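Local coordinates for Serine/threonine-protein kinase PknI (Mycobacterium tuberculosis, PDB 5XLM), which is a serine/threonine protein kinase whose extracellular sensor domain is modelled here, and which slows mycobacterial growth inside the infected host, at residues S47-D52 against T56-D61; T64-R69 against R98-Q103; R139-P142 against L146-E149. All blocks are in the same frame, centred on the assembly; numbering follows the deposited sequence.

In the fold
From the N terminus, contact 1 comes first: it closes the short turn where strand 38-51 gives way, through the little strand 54-55, to the proline-rich loop leading into strand 62-72. Contact 2 then spans a longer excursion, which includes strand 77-83, and joins strand 62-72 to strand 100-105. Contact 3 closes the hairpin of strands 131-140 and 146-154. The three follow one another in series, so none nests in or crosses another. Their centres lie about 15 to 23 Å apart, yet all reach the same curled antiparallel sheet of the extracellular sensor domain: a hairpin margin, side-chain packing across an intervening strand, and a second hairpin end.

Contact 1: S47-D52 against T56-D61; sequences SKQTYD and TPQPPD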
loop_
_atom_site.group_PDB
_atom_site.type_symbol
_atom_site.label_atom_id
_atom_site.label_comp_id
_atom_site.label_asym_id
_atom_site.label_seq_id
_atom_site.Cartn_x
_atom_site.Cartn_y
_atom_site.Cartn_z
ATOM N N SER A 47 15.055 -2.701 -4.147
ATOM C CA SER A 47 16.166 -3.169 -4.965
ATOM C C SER A 47 15.873 -3.065 -6.454
ATOM O O SER A 47 16.777 -3.299 -7.263
ATOM C CB SER A 47 16.516 -4.614 -4.614
ATOM O OG SER A 47 15.423 -5.481 -4.865
ATOM N N LYS A 48 14.637 -2.731 -6.830
ATOM C CA LYS A 48 14.239 -2.584 -8.225
ATOM C C LYS A 48 13.756 -1.170 -8.526
ATOM O O LYS A 48 13.014 -0.960 -9.491
ATOM C CB LYS A 48 13.150 -3.599 -8.574
ATOM C CG LYS A 48 13.540 -5.047 -8.326
ATOM C CD LYS A 48 12.296 -5.893 -8.100
ATOM C CE LYS A 48 12.568 -7.371 -8.318
ATOM N NZ LYS A 48 11.331 -8.178 -8.129
ATOM N N GLN A 49 14.164 -0.199 -7.713
ATOM C CA GLN A 49 13.725 1.177 -7.886
ATOM C C GLN A 49 14.256 1.761 -9.192
ATOM O O GLN A 49 15.412 1.541 -9.565
ATOM C CB GLN A 49 14.196 2.018 -6.701
ATOM C CG GLN A 49 13.914 3.493 -6.829
ATOM C CD GLN A 49 14.193 4.239 -5.545
ATOM O OE1 GLN A 49 14.073 3.683 -4.453
ATOM N NE2 GLN A 49 14.575 5.504 -5.666
ATOM N N THR A 50 13.401 2.510 -9.887
ATOM C CA THR A 50 13.748 3.134 -11.156
ATOM C C THR A 50 13.552 4.643 -11.081
ATOM O O THR A 50 12.719 5.142 -10.318
ATOM C CB THR A 50 12.907 2.569 -12.311
ATOM O OG1 THR A 50 11.526 2.890 -12.100
ATOM C CG2 THR A 50 13.065 1.059 -12.405
ATOM N N TYR A 51 14.329 5.361 -11.889
ATOM C CA TYR A 51 14.255 6.817 -12.014
ATOM C C TYR A 51 13.968 7.125 -13.481
ATOM O O TYR A 51 14.884 7.113 -14.310
ATOM C CB TYR A 51 15.552 7.471 -11.539
ATOM C CG TYR A 51 15.521 8.984 -11.475
ATOM C CD1 TYR A 51 15.130 9.640 -10.314
ATOM C CD2 TYR A 51 15.901 9.755 -12.566
ATOM C CE1 TYR A 51 15.108 11.022 -10.245
ATOM C CE2 TYR A 51 15.882 11.140 -12.508
ATOM C CZ TYR A 51 15.487 11.766 -11.343
ATOM O OH TYR A 51 15.462 13.142 -11.276
ATOM N N ASP A 52 12.699 7.399 -13.795
ATOM C CA ASP A 52 12.233 7.530 -15.179
ATOM C C ASP A 52 12.563 6.272 -15.984
ATOM O O ASP A 52 13.208 6.325 -17.033
ATOM C CB ASP A 52 12.807 8.781 -15.848
ATOM C CG ASP A 52 12.084 10.050 -15.436
ATOM O OD1 ASP A 52 10.865 9.984 -15.167
ATOM O OD2 ASP A 52 12.732 11.116 -15.390
ATOM N N THR A 56 17.640 2.366 -10.714
ATOM C CA THR A 56 18.446 2.937 -9.631
ATOM C C THR A 56 18.252 2.078 -8.389
ATOM O O THR A 56 17.587 2.483 -7.429
ATOM C CB THR A 56 18.061 4.394 -9.356
ATOM O OG1 THR A 56 16.668 4.472 -9.029
ATOM C CG2 THR A 56 18.348 5.276 -10.564
ATOM N N PRO A 57 18.828 0.876 -8.374
ATOM C CA PRO A 57 18.564 -0.055 -7.269
ATOM C C PRO A 57 19.066 0.484 -5.938
ATOM O O PRO A 57 20.184 0.993 -5.832
ATOM C CB PRO A 57 19.318 -1.324 -7.684
ATOM C CG PRO A 57 20.379 -0.845 -8.618
ATOM C CD PRO A 57 19.778 0.319 -9.353
ATOM N N GLN A 58 18.215 0.376 -4.920
ATOM C CA GLN A 58 18.545 0.800 -3.557
ATOM C C GLN A 58 18.111 -0.286 -2.583
ATOM O O GLN A 58 17.117 -0.140 -1.861
ATOM C CB GLN A 58 17.884 2.141 -3.229
ATOM C CG GLN A 58 18.318 3.281 -4.137
ATOM C CD GLN A 58 17.891 4.638 -3.618
ATOM O OE1 GLN A 58 16.873 4.764 -2.938
ATOM N NE2 GLN A 58 18.676 5.663 -3.932
ATOM N N PRO A 59 18.841 -1.399 -2.537
ATOM C CA PRO A 59 18.484 -2.494 -1.626
ATOM C C PRO A 59 18.607 -2.057 -0.177
ATOM O O PRO A 59 19.277 -1.057 0.122
ATOM C CB PRO A 59 19.510 -3.588 -1.972
ATOM C CG PRO A 59 20.003 -3.237 -3.338
ATOM C CD PRO A 59 20.002 -1.743 -3.374
ATOM N N PRO A 60 17.977 -2.782 0.763
ATOM C CA PRO A 60 17.165 -3.980 0.534
ATOM C C PRO A 60 15.674 -3.690 0.382
ATOM O O PRO A 60 15.220 -2.581 0.671
ATOM C CB PRO A 60 17.417 -4.799 1.795
ATOM C CG PRO A 60 17.545 -3.751 2.861
ATOM C CD PRO A 60 18.180 -2.539 2.203
ATOM N N ASP A 61 14.928 -4.693 -0.073
ATOM C CA ASP A 61 13.477 -4.618 -0.037
ATOM C C ASP A 61 13.003 -4.554 1.410
ATOM O O ASP A 61 13.658 -5.069 2.322
ATOM C CB ASP A 61 12.863 -5.827 -0.743
ATOM C CG ASP A 61 13.462 -6.066 -2.116
ATOM O OD1 ASP A 61 13.986 -5.103 -2.716
ATOM O OD2 ASP A 61 13.407 -7.218 -2.598
#
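The carboxylate of Asp-61 meets Ser-47 through a single oxygen. On the syn side of OD1, facing the other carboxylate oxygen, sits the Ser-47 hydroxyl, with OG donating over 2.6 Å; the backbone N of Ser-47 donates to the same OD1 over 3.0 Å, arriving nearly along the C-O axis. With chi1 at 61°, the Ser-47 OG stands between its own N and carbonyl carbon, which lets hydroxyl and amide converge on one acceptor. Two donors to one oxygen should fix the turn of the carboxylate and would probably favour its charged form. The other flat groups are the amides of Gln-49 and Gln-58, which cross obliquely, planes 59° apart. The ring of Tyr-51 leads away, and the residue touches across only at its root, CB lying 3.7 Å from Thr-56 CG2.

Between these ends the carbonyl of Gln-49 does the work. Thr-56 N donates to Gln-49 O over 2.6 Å, tilted 18° from the carbonyl plane, and Thr-56 OG1 adds a weak bond to the same oxygen. Further along, the proline rings contribute carbon contacts: Pro-57 CB sits 3.2 Å from Ser-47 O, and Pro-59 CG packs 4.0 Å from Ser-47 CB. A cis peptide precedes Pro-60, just before the chain delivers Asp-61 to Ser-47.

Ser-47 itself lies in a short 3-10 turn that interrupts strand 38-51, which pairs along its other edge with strand 165-174, Thr-50 bonding through its backbone to Arg-167; the Gln-49 side chain also touches Ile-166 and Ile-168. This is an irregular antiparallel return, in which a proline-rich loop runs back beside the strand it has just left, at the exposed margin of the sensor domain's curled beta sheet.

Contact 2: T64-R69 against R98-Q103; sequences TWWAFR and RPFLMQ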
loop_
_atom_site.group_PDB
_atom_site.type_symbol
_atom_site.label_atom_id
_atom_site.label_comp_id
_atom_site.label_asym_id
_atom_site.label_seq_id
_atom_site.Cartn_x
_atom_site.Cartn_y
_atom_site.Cartn_z
ATOM N N THR A 64 6.490 -4.836 5.411
ATOM C CA THR A 64 5.676 -4.311 6.498
ATOM C C THR A 64 4.357 -5.069 6.518
ATOM O O THR A 64 3.941 -5.655 5.516
ATOM C CB THR A 64 5.417 -2.804 6.353
ATOM O OG1 THR A 64 4.856 -2.533 5.064
ATOM C CG2 THR A 64 6.709 -2.016 6.517
ATOM N N TRP A 65 3.698 -5.056 7.672
ATOM C CA TRP A 65 2.460 -5.798 7.863
ATOM C C TRP A 65 1.317 -4.848 8.184
ATOM O O TRP A 65 1.485 -3.882 8.936
ATOM C CB TRP A 65 2.612 -6.850 8.964
ATOM C CG TRP A 65 3.322 -8.071 8.474
ATOM C CD1 TRP A 65 2.749 -9.238 8.055
ATOM C CD2 TRP A 65 4.735 -8.238 8.320
ATOM N NE1 TRP A 65 3.721 -10.127 7.665
ATOM C CE2 TRP A 65 4.949 -9.536 7.814
ATOM C CE3 TRP A 65 5.842 -7.420 8.567
ATOM C CZ2 TRP A 65 6.222 -10.035 7.553
ATOM C CZ3 TRP A 65 7.108 -7.917 8.305
ATOM C CH2 TRP A 65 7.287 -9.212 7.803
ATOM N N TRP A 66 0.153 -5.134 7.605
ATOM C CA TRP A 66 -0.998 -4.250 7.680
ATOM C C TRP A 66 -2.258 -5.069 7.917
ATOM O O TRP A 66 -2.358 -6.223 7.491
ATOM C CB TRP A 66 -1.144 -3.421 6.396
ATOM C CG TRP A 66 0.071 -2.608 6.063
ATOM C CD1 TRP A 66 1.220 -3.051 5.474
ATOM C CD2 TRP A 66 0.253 -1.208 6.297
ATOM N NE1 TRP A 66 2.110 -2.014 5.332
ATOM C CE2 TRP A 66 1.539 -0.870 5.827
ATOM C CE3 TRP A 66 -0.546 -0.206 6.857
ATOM C CZ2 TRP A 66 2.045 0.426 5.903
ATOM C CZ3 TRP A 66 -0.043 1.081 6.929
ATOM C CH2 TRP A 66 1.240 1.386 6.455
ATOM N N ALA A 67 -3.217 -4.459 8.605
ATOM C CA ALA A 67 -4.536 -5.042 8.813
ATOM C C ALA A 67 -5.514 -4.316 7.898
ATOM O O ALA A 67 -5.806 -3.133 8.103
ATOM C CB ALA A 67 -4.952 -4.938 10.278
ATOM N N PHE A 68 -6.004 -5.018 6.882
ATOM C CA PHE A 68 -6.887 -4.446 5.875
ATOM C C PHE A 68 -8.343 -4.760 6.195
ATOM O O PHE A 68 -8.669 -5.865 6.639
ATOM C CB PHE A 68 -6.548 -4.983 4.481
ATOM C CG PHE A 68 -5.517 -4.177 3.741
ATOM C CD1 PHE A 68 -5.897 -3.287 2.750
ATOM C CD2 PHE A 68 -4.167 -4.323 4.023
ATOM C CE1 PHE A 68 -4.953 -2.550 2.059
ATOM C CE2 PHE A 68 -3.218 -3.587 3.335
ATOM C CZ PHE A 68 -3.612 -2.700 2.352
ATOM N N ARG A 69 -9.215 -3.781 5.961
ATOM C CA ARG A 69 -10.653 -3.998 5.971
ATOM C C ARG A 69 -11.258 -3.219 4.810
ATOM O O ARG A 69 -10.787 -2.128 4.470
ATOM C CB ARG A 69 -11.284 -3.584 7.312
ATOM C CG ARG A 69 -11.694 -2.130 7.393
ATOM C CD ARG A 69 -11.950 -1.674 8.821
ATOM N NE ARG A 69 -13.240 -2.102 9.353
ATOM C CZ ARG A 69 -13.394 -2.763 10.497
ATOM N NH1 ARG A 69 -12.337 -3.068 11.238
ATOM N NH2 ARG A 69 -14.607 -3.109 10.905
ATOM N N ARG A 98 -0.883 6.637 11.186
ATOM C CA ARG A 98 -2.179 6.931 10.594
ATOM C C ARG A 98 -2.519 5.893 9.525
ATOM O O ARG A 98 -1.644 5.484 8.752
ATOM C CB ARG A 98 -2.193 8.340 9.994
ATOM C CG ARG A 98 -0.942 8.732 9.203
ATOM C CD ARG A 98 -1.067 8.408 7.717
ATOM N NE ARG A 98 -0.077 9.124 6.914
ATOM C CZ ARG A 98 0.117 8.929 5.614
ATOM N NH1 ARG A 98 -0.605 8.030 4.959
ATOM N NH2 ARG A 98 1.039 9.629 4.967
ATOM N N PRO A 99 -3.766 5.435 9.463
ATOM C CA PRO A 99 -4.148 4.484 8.417
ATOM C C PRO A 99 -4.254 5.165 7.062
ATOM O O PRO A 99 -4.663 6.322 6.953
ATOM C CB PRO A 99 -5.513 3.974 8.890
ATOM C CG PRO A 99 -6.073 5.123 9.676
ATOM C CD PRO A 99 -4.888 5.756 10.364
ATOM N N PHE A 100 -3.874 4.432 6.021
ATOM C CA PHE A 100 -4.011 4.914 4.655
ATOM C C PHE A 100 -5.148 4.174 3.964
ATOM O O PHE A 100 -5.500 3.048 4.326
ATOM C CB PHE A 100 -2.697 4.766 3.870
ATOM C CG PHE A 100 -2.403 3.364 3.403
ATOM C CD1 PHE A 100 -1.750 2.464 4.230
ATOM C CD2 PHE A 100 -2.748 2.959 2.124
ATOM C CE1 PHE A 100 -1.466 1.181 3.795
ATOM C CE2 PHE A 100 -2.470 1.676 1.687
ATOM C CZ PHE A 100 -1.828 0.787 2.523
ATOM N N LEU A 101 -5.729 4.830 2.967
ATOM C CA LEU A 101 -6.929 4.345 2.304
ATOM C C LEU A 101 -6.622 3.998 0.856
ATOM O O LEU A 101 -5.804 4.658 0.209
ATOM C CB LEU A 101 -8.043 5.396 2.365
ATOM C CG LEU A 101 -8.215 6.090 3.720
ATOM C CD1 LEU A 101 -9.258 7.195 3.640
ATOM C CD2 LEU A 101 -8.582 5.083 4.804
ATOM N N MET A 102 -7.280 2.958 0.351
ATOM C CA MET A 102 -7.175 2.581 -1.051
ATOM C C MET A 102 -8.566 2.483 -1.657
ATOM O O MET A 102 -9.507 2.014 -1.010
ATOM C CB MET A 102 -6.431 1.255 -1.234
ATOM C CG MET A 102 -5.071 1.213 -0.572
ATOM S SD MET A 102 -4.067 -0.184 -1.105
ATOM C CE MET A 102 -3.545 0.376 -2.724
ATOM N N GLN A 103 -8.688 2.937 -2.900
ATOM C CA GLN A 103 -9.936 2.888 -3.647
ATOM C C GLN A 103 -9.729 2.025 -4.881
ATOM O O GLN A 103 -8.760 2.221 -5.623
ATOM C CB GLN A 103 -10.392 4.294 -4.046
ATOM C CG GLN A 103 -11.686 4.333 -4.836
ATOM C CD GLN A 103 -12.192 5.748 -5.046
ATOM O OE1 GLN A 103 -11.617 6.711 -4.532
ATOM N NE2 GLN A 103 -13.275 5.881 -5.804
#
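Phe-100 drives its ring edge into the face of Trp-66. From CB the side chain takes the position between its backbone N and carbonyl carbon (chi1 77°), which turns the ring across to strand 62-72. CD1 then approaches Trp-66 CZ3 at 3.5 Å. The next atom, CE1, goes deepest, 3.4 Å from the same CZ3 and above the indole plane, offset toward the rim of the six-membered ring. This is a true T-shaped pair, with planes at 88° and centroids 4.9 Å apart. At the tip, Phe-100 CZ turns to a second aromatic and meets Phe-68 CZ at 3.9 Å.

The two strands are next-but-one neighbours in the antiparallel sheet, since both pair with strand 77-83, so they run in roughly the same direction, 45° apart, with axes 9.4 Å from each other. Over the intervening strand the two phenylalanines both touch Ala-81, a small residue consistent with their meeting there.

Met-102 follows two residues on: its SD comes to the edge of the Phe-68 ring, 4.0 Å from CE1, a Met-aromatic contact. The indole of Trp-66 is steadied from within its own strand, NE1 donating to Thr-64 OG1 over 2.8 Å.

Contact 3: R139-P142 against L146-E149; sequences RPQP and LVGE
Arg-139 and Glu-149 slant across each other beside the hairpin strands, their guanidinium and carboxylate planes 72° apart. The arginine comes end-on and puts both terminal nitrogens on one oxygen: NH2 lies 3.2 Å and NH1 3.3 Å from Glu-149 OE2. That oxygen is in the guanidinium plane, but seen from the carboxylate the two donors differ: the anti lone pair of OE2 takes NH2, whereas NH1 comes from above the plane. A bend at chi2 of Arg-139 (108°) lays its chain along the partner strand, past the Val-147 carbonyl. Gln-108 takes the bond from NE, so the guanidinium is held on a second side.

Beneath, the backbone pairs as in an antiparallel hairpin. Arg-139 and Val-147 form the hydrogen-bonded pair, with Arg-139 N to Val-147 O at 2.8 Å and Val-147 N to Arg-139 O at 3.0 Å. Pro-140 and Leu-146 form the non-hydrogen-bonded pair beyond it, on the opposite face, where the Leu-146 side chain angles over that of Pro-140, its CD2 lying 4.0 Å from Pro-140 CG, and Trp-109 touches both. At the turn Gln-141 bends at chi2 and folds back, its NE2 giving a weak bond to Arg-139 O and its CG lying 3.7 Å from Val-147 CG2.

With one carboxylate oxygen engaged by Arg-139 and both bonds rather long, charge attraction probably contributes much of the hold.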
loop_
_atom_site.group_PDB
_atom_site.type_symbol
_atom_site.label_atom_id
_atom_site.label_comp_id
_atom_site.label_asym_id
_atom_site.label_seq_id
_atom_site.Cartn_x
_atom_site.Cartn_y
_atom_site.Cartn_z
ATOM N N ARG A 139 -2.455 -4.318 -7.941
ATOM C CA ARG A 139 -3.333 -4.959 -8.905
ATOM C C ARG A 139 -3.610 -6.387 -8.472
ATOM O O ARG A 139 -2.659 -7.156 -8.266
ATOM C CB ARG A 139 -2.711 -4.934 -10.295
ATOM C CG ARG A 139 -2.590 -3.537 -10.875
ATOM C CD ARG A 139 -1.153 -3.042 -10.902
ATOM N NE ARG A 139 -1.077 -1.617 -11.220
ATOM C CZ ARG A 139 0.053 -0.964 -11.476
ATOM N NH1 ARG A 139 1.209 -1.611 -11.463
ATOM N NH2 ARG A 139 0.026 0.336 -11.749
ATOM N N PRO A 140 -4.872 -6.786 -8.324
ATOM C CA PRO A 140 -5.168 -8.158 -7.893
ATOM C C PRO A 140 -4.746 -9.159 -8.955
ATOM O O PRO A 140 -5.121 -9.041 -10.123
ATOM C CB PRO A 140 -6.691 -8.155 -7.700
ATOM C CG PRO A 140 -7.081 -6.705 -7.648
ATOM C CD PRO A 140 -6.092 -5.987 -8.510
ATOM N N GLN A 141 -3.976 -10.148 -8.525
ATOM C CA GLN A 141 -3.551 -11.226 -9.395
ATOM C C GLN A 141 -4.658 -12.276 -9.377
ATOM O O GLN A 141 -5.479 -12.298 -8.457
ATOM C CB GLN A 141 -2.208 -11.797 -8.955
ATOM C CG GLN A 141 -1.074 -10.798 -9.099
ATOM C CD GLN A 141 -1.153 -10.022 -10.401
ATOM O OE1 GLN A 141 -1.229 -10.605 -11.479
ATOM N NE2 GLN A 141 -1.133 -8.699 -10.303
ATOM N N PRO A 142 -4.683 -13.163 -10.360
ATOM C CA PRO A 142 -5.732 -14.184 -10.411
ATOM C C PRO A 142 -5.702 -15.073 -9.174
ATOM O O PRO A 142 -6.742 -15.498 -8.673
ATOM C CB PRO A 142 -5.359 -14.994 -11.650
ATOM C CG PRO A 142 -4.687 -14.005 -12.539
ATOM C CD PRO A 142 -3.950 -13.057 -11.634
ATOM N N LEU A 146 -1.466 -9.679 -4.553
ATOM C CA LEU A 146 -1.530 -8.469 -5.359
ATOM C C LEU A 146 -0.123 -8.020 -5.719
ATOM O O LEU A 146 0.800 -8.122 -4.905
ATOM C CB LEU A 146 -2.264 -7.341 -4.619
ATOM C CG LEU A 146 -3.639 -7.681 -4.039
ATOM C CD1 LEU A 146 -3.559 -7.867 -2.530
ATOM C CD2 LEU A 146 -4.661 -6.617 -4.405
ATOM N N VAL A 147 0.034 -7.524 -6.943
ATOM C CA VAL A 147 1.303 -7.007 -7.436
ATOM C C VAL A 147 1.072 -5.592 -7.941
ATOM O O VAL A 147 0.077 -5.321 -8.622
ATOM C CB VAL A 147 1.888 -7.902 -8.550
ATOM C CG1 VAL A 147 3.178 -7.308 -9.091
ATOM C CG2 VAL A 147 2.123 -9.310 -8.027
ATOM N N GLY A 148 1.980 -4.689 -7.596
ATOM C CA GLY A 148 1.851 -3.318 -8.035
ATOM C C GLY A 148 3.139 -2.537 -7.924
ATOM O O GLY A 148 4.220 -3.073 -8.180
ATOM N N GLU A 149 3.041 -1.268 -7.540
ATOM C CA GLU A 149 4.226 -0.432 -7.467
ATOM C C GLU A 149 3.922 0.805 -6.641
ATOM O O GLU A 149 2.772 1.242 -6.549
ATOM C CB GLU A 149 4.713 -0.026 -8.862
ATOM C CG GLU A 149 3.679 0.740 -9.660
ATOM C CD GLU A 149 4.090 0.967 -11.101
ATOM O OE1 GLU A 149 5.299 1.145 -11.362
ATOM O OE2 GLU A 149 3.196 0.962 -11.976
#